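Local coordinates for short chain dehydrogenase/reductase (Acinetobacter baumannii, PDB 4IUY), which probably catalyses the NAD(P)(H)-dependent oxidation or reduction of a substrate that is not established, as a Rossmann-fold oxidoreductase, at residues 21-29 and 247-255; 48-59 and 75-85. All blocks are in the same frame, centred on the assembly; numbering follows the deposited sequence.

Contact 1: residues 21-29 and 247-255; sequences NIFDVKDKY and LLLLASQAG
I22 and F23 meet S252 and A254 where the chain's first modelled residues cross the C-terminal end of helix 244-251, the last major helix of this Rossmann-fold dehydrogenase. The contact illustrates how a terminal segment without regular structure can be held by a helix exit. The polar links run mainly through the backbone. A254 N donates to I22 O at 3.0 Å, along a clearly bent path with an N-H...O angle of 135°. Beside it, a water accepts from Q253 N and donates to D24 O, joining the same two segments a second time. S252 OG turns back to the preceding helix and donates to L248 O over 2.6 Å. Its chi1 of 60° places OG between the backbone N and the carbonyl carbon, with F23 CA 3.3 Å from the hydroxyl. The apolar part centres on the buried F23 ring. Its CE1 corner meets A254 CB obliquely at 3.5 Å, while L249 CA lies at the ring's edge, in its plane. I22 CG1 comes over one ring face, offset toward the rim, and also packs on A254 CB. The ring stacks on F23 of a second subunit, whose G245 packs against F23, L249 and A254, making the contact part of the subunit interface. V25 rests loosely on L248 and A251, and F47 of helix 38-49 packs against all three. K28 contributes its aliphatic chain, with CE 3.8 Å from A251 O.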
loop_
_atom_site.group_PDB
_atom_site.type_symbol
_atom_site.label_atom_id
_atom_site.label_comp_id
_atom_site.label_asym_id
_atom_site.label_seq_id
_atom_site.Cartn_x
_atom_site.Cartn_y
_atom_site.Cartn_z
ATOM N N ASN D 21 5.760 -33.869 4.927
ATOM C CA ASN D 21 4.794 -32.810 5.235
ATOM C C ASN D 21 5.467 -31.482 5.574
ATOM O O ASN D 21 6.037 -31.321 6.673
ATOM C CB ASN D 21 3.834 -33.221 6.358
ATOM C CG ASN D 21 2.826 -32.119 6.697
ATOM O OD1 ASN D 21 2.569 -31.218 5.883
ATOM N ND2 ASN D 21 2.226 -32.206 7.886
ATOM N N ILE D 22 5.385 -30.534 4.637
ATOM C CA ILE D 22 6.071 -29.253 4.781
ATOM C C ILE D 22 5.392 -28.343 5.785
ATOM O O ILE D 22 5.984 -27.352 6.199
ATOM C CB ILE D 22 6.238 -28.499 3.440
ATOM C CG1 ILE D 22 4.884 -28.100 2.855
ATOM C CG2 ILE D 22 7.007 -29.335 2.453
ATOM C CD1 ILE D 22 5.003 -27.409 1.490
ATOM N N PHE D 23 4.165 -28.691 6.182
ATOM C CA PHE D 23 3.434 -27.910 7.180
ATOM C C PHE D 23 3.554 -28.518 8.559
ATOM O O PHE D 23 2.777 -28.206 9.455
ATOM C CB PHE D 23 1.970 -27.780 6.813
ATOM C CG PHE D 23 1.741 -27.047 5.531
ATOM C CD1 PHE D 23 1.857 -25.665 5.483
ATOM C CD2 PHE D 23 1.432 -27.742 4.364
ATOM C CE1 PHE D 23 1.656 -24.982 4.309
ATOM C CE2 PHE D 23 1.230 -27.067 3.171
ATOM C CZ PHE D 23 1.328 -25.684 3.139
ATOM N N ASP D 24 4.516 -29.412 8.720
ATOM C CA ASP D 24 4.683 -30.123 9.982
ATOM C C ASP D 24 4.985 -29.229 11.189
ATOM O O ASP D 24 5.920 -28.421 11.160
ATOM C CB ASP D 24 5.785 -31.176 9.830
ATOM C CG ASP D 24 6.033 -31.943 11.105
ATOM O OD1 ASP D 24 5.086 -32.600 11.581
ATOM O OD2 ASP D 24 7.173 -31.926 11.604
ATOM N N VAL D 25 4.202 -29.399 12.255
ATOM C CA VAL D 25 4.460 -28.694 13.510
ATOM C C VAL D 25 4.517 -29.690 14.666
ATOM O O VAL D 25 4.533 -29.298 15.842
ATOM C CB VAL D 25 3.408 -27.587 13.800
ATOM C CG1 VAL D 25 3.449 -26.521 12.673
ATOM C CG2 VAL D 25 2.018 -28.159 13.941
ATOM N N LYS D 26 4.590 -30.976 14.338
ATOM C CA LYS D 26 4.660 -31.985 15.397
ATOM C C LYS D 26 5.838 -31.749 16.348
ATOM O O LYS D 26 6.946 -31.499 15.910
ATOM C CB LYS D 26 4.744 -33.397 14.824
ATOM C CG LYS D 26 4.514 -34.442 15.894
ATOM C CD LYS D 26 4.372 -35.842 15.333
ATOM C CE LYS D 26 4.042 -36.837 16.443
ATOM N NZ LYS D 26 5.186 -37.013 17.395
ATOM N N ASP D 27 5.542 -31.779 17.647
ATOM C CA ASP D 27 6.506 -31.638 18.750
ATOM C C ASP D 27 7.058 -30.231 18.973
ATOM O O ASP D 27 7.835 -30.000 19.895
ATOM C CB ASP D 27 7.659 -32.638 18.613
ATOM C CG ASP D 27 7.185 -34.069 18.631
ATOM O OD1 ASP D 27 6.344 -34.418 19.492
ATOM O OD2 ASP D 27 7.636 -34.839 17.759
ATOM N N LYS D 28 6.670 -29.293 18.122
ATOM C CA LYS D 28 7.048 -27.897 18.328
ATOM C C LYS D 28 6.341 -27.396 19.581
ATOM O O LYS D 28 5.373 -28.011 20.055
ATOM C CB LYS D 28 6.658 -27.031 17.122
ATOM C CG LYS D 28 7.450 -27.305 15.848
ATOM C CD LYS D 28 7.007 -26.368 14.705
ATOM C CE LYS D 28 7.689 -26.671 13.365
ATOM N NZ LYS D 28 9.182 -26.461 13.377
ATOM N N TYR D 29 6.846 -26.308 20.143
ATOM C CA TYR D 29 6.126 -25.629 21.197
ATOM C C TYR D 29 5.581 -24.313 20.662
ATOM O O TYR D 29 6.332 -23.465 20.148
ATOM C CB TYR D 29 7.004 -25.437 22.443
ATOM C CG TYR D 29 7.122 -26.681 23.322
ATOM C CD1 TYR D 29 6.336 -26.819 24.466
ATOM C CD2 TYR D 29 8.035 -27.692 23.039
ATOM C CE1 TYR D 29 6.434 -27.933 25.287
ATOM C CE2 TYR D 29 8.153 -28.822 23.872
ATOM C CZ TYR D 29 7.340 -28.937 24.996
ATOM O OH TYR D 29 7.413 -30.049 25.840
ATOM N N LEU D 247 -2.035 -19.995 9.279
ATOM C CA LEU D 247 -1.375 -20.245 10.576
ATOM C C LEU D 247 -0.330 -21.332 10.473
ATOM O O LEU D 247 0.769 -21.194 11.004
ATOM C CB LEU D 247 -2.387 -20.619 11.661
ATOM C CG LEU D 247 -3.180 -19.467 12.279
ATOM C CD1 LEU D 247 -4.408 -20.029 13.006
ATOM C CD2 LEU D 247 -2.303 -18.665 13.231
ATOM N N LEU D 248 -0.693 -22.421 9.803
ATOM C CA LEU D 248 0.206 -23.545 9.639
ATOM C C LEU D 248 1.355 -23.189 8.702
ATOM O O LEU D 248 2.511 -23.569 8.963
ATOM C CB LEU D 248 -0.545 -24.790 9.160
ATOM C CG LEU D 248 -1.460 -25.476 10.182
ATOM C CD1 LEU D 248 -2.107 -26.701 9.607
ATOM C CD2 LEU D 248 -0.712 -25.835 11.463
ATOM N N LEU D 249 1.052 -22.429 7.652
ATOM C CA LEU D 249 2.077 -21.939 6.729
ATOM C C LEU D 249 3.165 -21.156 7.460
ATOM O O LEU D 249 4.345 -21.400 7.259
ATOM C CB LEU D 249 1.452 -21.032 5.656
ATOM C CG LEU D 249 2.401 -20.324 4.683
ATOM C CD1 LEU D 249 3.084 -21.340 3.742
ATOM C CD2 LEU D 249 1.674 -19.254 3.910
ATOM N N LEU D 250 2.755 -20.180 8.271
ATOM C CA LEU D 250 3.676 -19.248 8.916
ATOM C C LEU D 250 4.360 -19.828 10.156
ATOM O O LEU D 250 5.259 -19.199 10.723
ATOM C CB LEU D 250 2.958 -17.947 9.258
ATOM C CG LEU D 250 2.389 -17.216 8.037
ATOM C CD1 LEU D 250 1.644 -15.961 8.481
ATOM C CD2 LEU D 250 3.500 -16.879 7.021
ATOM N N ALA D 251 3.905 -21.002 10.606
ATOM C CA ALA D 251 4.511 -21.654 11.752
ATOM C C ALA D 251 5.417 -22.818 11.357
ATOM O O ALA D 251 6.060 -23.434 12.210
ATOM C CB ALA D 251 3.464 -22.128 12.725
ATOM N N SER D 252 5.452 -23.152 10.077
ATOM C CA SER D 252 6.186 -24.342 9.676
ATOM C C SER D 252 7.310 -24.032 8.683
ATOM O O SER D 252 7.571 -22.875 8.332
ATOM C CB SER D 252 5.228 -25.394 9.107
ATOM O OG SER D 252 4.520 -24.906 7.964
ATOM N N GLN D 253 8.002 -25.085 8.281
ATOM C CA GLN D 253 9.034 -24.991 7.275
ATOM C C GLN D 253 8.497 -24.385 5.974
ATOM O O GLN D 253 9.182 -23.604 5.323
ATOM C CB GLN D 253 9.620 -26.394 7.025
ATOM C CG GLN D 253 10.474 -26.514 5.766
ATOM C CD GLN D 253 11.242 -27.823 5.693
ATOM O OE1 GLN D 253 12.369 -27.911 6.182
ATOM N NE2 GLN D 253 10.634 -28.851 5.098
ATOM N N ALA D 254 7.247 -24.691 5.646
ATOM C CA ALA D 254 6.618 -24.199 4.427
ATOM C C ALA D 254 6.734 -22.686 4.266
ATOM O O ALA D 254 6.757 -22.180 3.146
ATOM C CB ALA D 254 5.160 -24.615 4.389
ATOM N N GLY D 255 6.811 -21.982 5.388
ATOM C CA GLY D 255 6.848 -20.538 5.407
ATOM C C GLY D 255 8.205 -19.927 5.667
ATOM O O GLY D 255 8.319 -18.722 5.892
HETATM O O HOH W 1 7.937 -27.804 9.325
#

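Contact 2: residues 48-59 and 75-85; sequences AKEGANIVICAR and YGVQVYTFALD
A48 O, packed against the side chain of Y75, accepts from G51 N at 2.8 Å and from a water that donates more weakly to Y75 O. The first bond belongs to the Schellman motif that ends helix 38-49, with G51 at positive phi as its C-prime residue. Beyond it, strands 53-58 and 79-83 form one edge of the parallel Rossmann sheet, 79-83 outermost, joined through helix 65-75 in a beta-alpha-beta crossover. The strands are parallel to within 10°, and their backbones alternate as donors and acceptors: I54 N to Q78 O, Y80 N to I54 O, I56 N to Y80 O and F82 N to I56 O. The ladder weakens at A58 N to F82 O, then closes with L84 N to A58 O. A side chain extends it at the start, where N53 OD1 accepts from Q78 N at 2.9 Å. N53 CG sits beside its own backbone N, chi1 -57°, the turn that brings OD1 to Q78 N; ND2 bonds weakly to D27 O. Of the two sheet faces, one carries V55, C57, Y80 and F82 toward helix 89-101, with V55 CG1 at the edge of the F82 ring. The other bears I54, I56, V79 and T81, where I56 CG1 and T81 CG2 run side by side 3.7 Å apart. Under the helix end, V77 CG2 meets A48 CB, and I71 of helix 65-75 packs on both residues. At the far end D85 OD1 bonds to N87 N and forms a long salt bridge with the poorly ordered R59. Back at Y75, K49 CA lies over one ring face, offset toward the rim, and K49 CB makes a CH-pi contact 4.2 Å from the centroid.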
loop_
_atom_site.group_PDB
_atom_site.type_symbol
_atom_site.label_atom_id
_atom_site.label_comp_id
_atom_site.label_asym_id
_atom_site.label_seq_id
_atom_site.Cartn_x
_atom_site.Cartn_y
_atom_site.Cartn_z
ATOM N N ALA D 48 -2.498 -28.300 18.592
ATOM C CA ALA D 48 -2.519 -29.560 19.347
ATOM C C ALA D 48 -2.972 -30.717 18.455
ATOM O O ALA D 48 -2.370 -31.778 18.455
ATOM C CB ALA D 48 -3.437 -29.445 20.568
ATOM N N LYS D 49 -4.012 -30.480 17.660
ATOM C CA LYS D 49 -4.495 -31.482 16.723
ATOM C C LYS D 49 -3.397 -31.860 15.728
ATOM O O LYS D 49 -3.294 -33.012 15.322
ATOM C CB LYS D 49 -5.724 -30.939 16.010
ATOM C CG LYS D 49 -6.693 -31.944 15.431
ATOM C CD LYS D 49 -7.572 -31.214 14.442
ATOM C CE LYS D 49 -8.034 -29.864 15.042
ATOM N NZ LYS D 49 -8.590 -28.916 14.029
ATOM N N GLU D 50 -2.548 -30.897 15.377
ATOM C CA GLU D 50 -1.433 -31.160 14.468
ATOM C C GLU D 50 -0.191 -31.719 15.201
ATOM O O GLU D 50 0.907 -31.742 14.641
ATOM C CB GLU D 50 -1.068 -29.902 13.659
ATOM C CG GLU D 50 -2.167 -29.470 12.693
ATOM C CD GLU D 50 -2.511 -30.583 11.724
ATOM O OE1 GLU D 50 -1.569 -31.168 11.151
ATOM O OE2 GLU D 50 -3.713 -30.917 11.583
ATOM N N GLY D 51 -0.369 -32.131 16.462
ATOM C CA GLY D 51 0.686 -32.797 17.220
ATOM C C GLY D 51 1.708 -31.875 17.866
ATOM O O GLY D 51 2.759 -32.319 18.286
ATOM N N ALA D 52 1.405 -30.585 17.945
ATOM C CA ALA D 52 2.313 -29.615 18.557
ATOM C C ALA D 52 1.987 -29.419 20.037
ATOM O O ALA D 52 0.823 -29.510 20.451
ATOM C CB ALA D 52 2.242 -28.257 17.815
ATOM N N ASN D 53 3.018 -29.125 20.820
ATOM C CA ASN D 53 2.840 -28.799 22.224
ATOM C C ASN D 53 2.382 -27.353 22.433
ATOM O O ASN D 53 2.728 -26.469 21.673
ATOM C CB ASN D 53 4.132 -29.085 23.000
ATOM C CG ASN D 53 4.580 -30.524 22.851
ATOM O OD1 ASN D 53 3.883 -31.451 23.272
ATOM N ND2 ASN D 53 5.738 -30.723 22.241
ATOM N N ILE D 54 1.636 -27.113 23.499
ATOM C CA ILE D 54 0.892 -25.870 23.646
ATOM C C ILE D 54 1.282 -25.090 24.905
ATOM O O ILE D 54 1.278 -25.634 26.004
ATOM C CB ILE D 54 -0.642 -26.185 23.702
ATOM C CG1 ILE D 54 -1.088 -26.845 22.402
ATOM C CG2 ILE D 54 -1.450 -24.939 23.930
ATOM C CD1 ILE D 54 -0.778 -25.986 21.181
ATOM N N VAL D 55 1.649 -23.825 24.735
ATOM C CA VAL D 55 1.770 -22.911 25.876
ATOM C C VAL D 55 0.736 -21.788 25.752
ATOM O O VAL D 55 0.777 -20.977 24.820
ATOM C CB VAL D 55 3.168 -22.286 25.998
ATOM C CG1 VAL D 55 3.221 -21.402 27.260
ATOM C CG2 VAL D 55 4.230 -23.367 26.064
ATOM N N ILE D 56 -0.216 -21.751 26.665
ATOM C CA ILE D 56 -1.278 -20.763 26.556
ATOM C C ILE D 56 -1.267 -19.822 27.739
ATOM O O ILE D 56 -1.008 -20.230 28.885
ATOM C CB ILE D 56 -2.652 -21.428 26.439
ATOM C CG1 ILE D 56 -2.776 -22.601 27.406
ATOM C CG2 ILE D 56 -2.873 -21.929 25.015
ATOM C CD1 ILE D 56 -4.129 -23.225 27.400
ATOM N N CYS D 57 -1.488 -18.542 27.469
ATOM C CA CYS D 57 -1.681 -17.628 28.583
ATOM C C CYS D 57 -2.790 -16.617 28.389
ATOM O O CYS D 57 -3.219 -16.353 27.265
ATOM C CB CYS D 57 -0.362 -16.981 29.031
ATOM S SG CYS D 57 0.790 -16.518 27.793
ATOM N N ALA D 58 -3.302 -16.132 29.519
ATOM C CA ALA D 58 -4.365 -15.132 29.561
ATOM C C ALA D 58 -4.332 -14.498 30.956
ATOM O O ALA D 58 -3.597 -14.972 31.825
ATOM C CB ALA D 58 -5.715 -15.791 29.294
ATOM N N ARG D 59 -5.120 -13.442 31.181
ATOM C CA ARG D 59 -5.117 -12.771 32.487
ATOM C C ARG D 59 -5.666 -13.682 33.570
ATOM O O ARG D 59 -5.084 -13.795 34.655
ATOM C CB ARG D 59 -5.931 -11.475 32.457
ATOM C CG ARG D 59 -5.586 -10.498 33.591
ATOM C CD ARG D 59 -6.577 -9.335 33.698
ATOM N NE ARG D 59 -7.341 -9.127 32.468
ATOM C CZ ARG D 59 -6.914 -8.432 31.417
ATOM N NH1 ARG D 59 -5.709 -7.870 31.430
ATOM N NH2 ARG D 59 -7.689 -8.309 30.344
ATOM N N TYR D 75 -5.672 -34.944 22.461
ATOM C CA TYR D 75 -4.533 -34.912 21.543
ATOM C C TYR D 75 -3.240 -35.432 22.133
ATOM O O TYR D 75 -2.308 -35.717 21.396
ATOM C CB TYR D 75 -4.321 -33.517 20.966
ATOM C CG TYR D 75 -5.581 -32.965 20.387
ATOM C CD1 TYR D 75 -6.168 -33.564 19.281
ATOM C CD2 TYR D 75 -6.182 -31.833 20.931
ATOM C CE1 TYR D 75 -7.346 -33.060 18.738
ATOM C CE2 TYR D 75 -7.354 -31.326 20.405
ATOM C CZ TYR D 75 -7.937 -31.940 19.304
ATOM O OH TYR D 75 -9.105 -31.421 18.771
ATOM N N GLY D 76 -3.193 -35.551 23.460
ATOM C CA GLY D 76 -2.044 -36.088 24.164
ATOM C C GLY D 76 -0.753 -35.289 24.043
ATOM O O GLY D 76 0.329 -35.847 24.189
ATOM N N VAL D 77 -0.857 -33.988 23.782
ATOM C CA VAL D 77 0.315 -33.110 23.736
ATOM C C VAL D 77 0.606 -32.440 25.097
ATOM O O VAL D 77 -0.239 -32.425 25.984
ATOM C CB VAL D 77 0.127 -32.022 22.644
ATOM C CG1 VAL D 77 -0.153 -32.681 21.315
ATOM C CG2 VAL D 77 -1.011 -31.089 23.009
ATOM N N GLN D 78 1.799 -31.876 25.252
ATOM C CA GLN D 78 2.133 -31.086 26.437
ATOM C C GLN D 78 1.356 -29.765 26.465
ATOM O O GLN D 78 1.204 -29.098 25.419
ATOM C CB GLN D 78 3.635 -30.793 26.467
ATOM C CG GLN D 78 4.481 -32.046 26.580
ATOM C CD GLN D 78 4.075 -32.850 27.794
ATOM O OE1 GLN D 78 3.484 -33.936 27.667
ATOM N NE2 GLN D 78 4.367 -32.316 28.989
ATOM N N VAL D 79 0.821 -29.401 27.633
ATOM C CA VAL D 79 0.168 -28.092 27.788
ATOM C C VAL D 79 0.680 -27.374 29.036
ATOM O O VAL D 79 0.650 -27.911 30.126
ATOM C CB VAL D 79 -1.369 -28.195 27.906
ATOM C CG1 VAL D 79 -1.979 -26.820 27.936
ATOM C CG2 VAL D 79 -1.945 -28.963 26.759
ATOM N N TYR D 80 1.139 -26.146 28.867
ATOM C CA TYR D 80 1.534 -25.323 29.996
ATOM C C TYR D 80 0.602 -24.111 30.013
ATOM O O TYR D 80 0.315 -23.542 28.978
ATOM C CB TYR D 80 2.981 -24.879 29.854
ATOM C CG TYR D 80 3.982 -26.011 29.897
ATOM C CD1 TYR D 80 4.596 -26.377 31.094
ATOM C CD2 TYR D 80 4.316 -26.728 28.733
ATOM C CE1 TYR D 80 5.520 -27.421 31.146
ATOM C CE2 TYR D 80 5.242 -27.788 28.773
ATOM C CZ TYR D 80 5.848 -28.124 29.986
ATOM O OH TYR D 80 6.776 -29.165 30.051
ATOM N N THR D 81 0.035 -23.794 31.168
ATOM C CA THR D 81 -0.790 -22.601 31.287
ATOM C C THR D 81 -0.110 -21.561 32.191
ATOM O O THR D 81 0.613 -21.907 33.106
ATOM C CB THR D 81 -2.189 -22.933 31.796
ATOM O OG1 THR D 81 -2.106 -23.460 33.125
ATOM C CG2 THR D 81 -2.846 -23.941 30.877
ATOM N N PHE D 82 -0.304 -20.290 31.875
ATOM C CA PHE D 82 0.228 -19.193 32.669
ATOM C C PHE D 82 -0.769 -18.045 32.778
ATOM O O PHE D 82 -1.266 -17.530 31.774
ATOM C CB PHE D 82 1.518 -18.659 32.054
ATOM C CG PHE D 82 2.665 -19.621 32.106
ATOM C CD1 PHE D 82 3.382 -19.801 33.294
ATOM C CD2 PHE D 82 3.042 -20.340 30.976
ATOM C CE1 PHE D 82 4.464 -20.688 33.354
ATOM C CE2 PHE D 82 4.126 -21.225 31.024
ATOM C CZ PHE D 82 4.837 -21.402 32.223
ATOM N N ALA D 83 -1.031 -17.626 34.003
ATOM C CA ALA D 83 -1.817 -16.429 34.246
ATOM C C ALA D 83 -0.880 -15.230 34.273
ATOM O O ALA D 83 0.126 -15.249 34.986
ATOM C CB ALA D 83 -2.544 -16.546 35.572
ATOM N N LEU D 84 -1.184 -14.215 33.464
ATOM C CA LEU D 84 -0.412 -12.973 33.462
ATOM C C LEU D 84 -1.122 -11.845 32.709
ATOM O O LEU D 84 -2.039 -12.095 31.941
ATOM C CB LEU D 84 0.987 -13.223 32.871
ATOM C CG LEU D 84 1.144 -13.927 31.510
ATOM C CD1 LEU D 84 0.887 -13.016 30.327
ATOM C CD2 LEU D 84 2.523 -14.560 31.413
ATOM N N ASP D 85 -0.684 -10.607 32.920
ATOM C CA ASP D 85 -1.109 -9.501 32.074
ATOM C C ASP D 85 -0.112 -9.385 30.922
ATOM O O ASP D 85 1.094 -9.325 31.156
ATOM C CB ASP D 85 -1.165 -8.190 32.846
ATOM C CG ASP D 85 -1.533 -7.008 31.949
ATOM O OD1 ASP D 85 -1.952 -7.241 30.794
ATOM O OD2 ASP D 85 -1.383 -5.844 32.379
HETATM O O HOH W 2 -2.003 -34.763 18.231
#

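Overall arrangement
The two contacts, their centres about 16 Å apart, show how one segment can touch two parts of the fold, the end of helix 244-251 and the start of strand 53-58. Past its contact with helix 244-251, segment 21-29 runs on beside the end of helix 38-49: D27 N probably bonds to G51 O at 2.9 Å, and K28 O to N53 N at 2.7 Å. The second bond leads into the pairing of strand 29-32 with strand 53-58. Contact 1 lies at the subunit interface, whereas no other chain of the assembly touches contact 2. In this family the cofactor binds at the C-terminal ends of the strands, so the A58-R59 and L84-D85 end of contact 2 probably borders that site, unoccupied in this apo form.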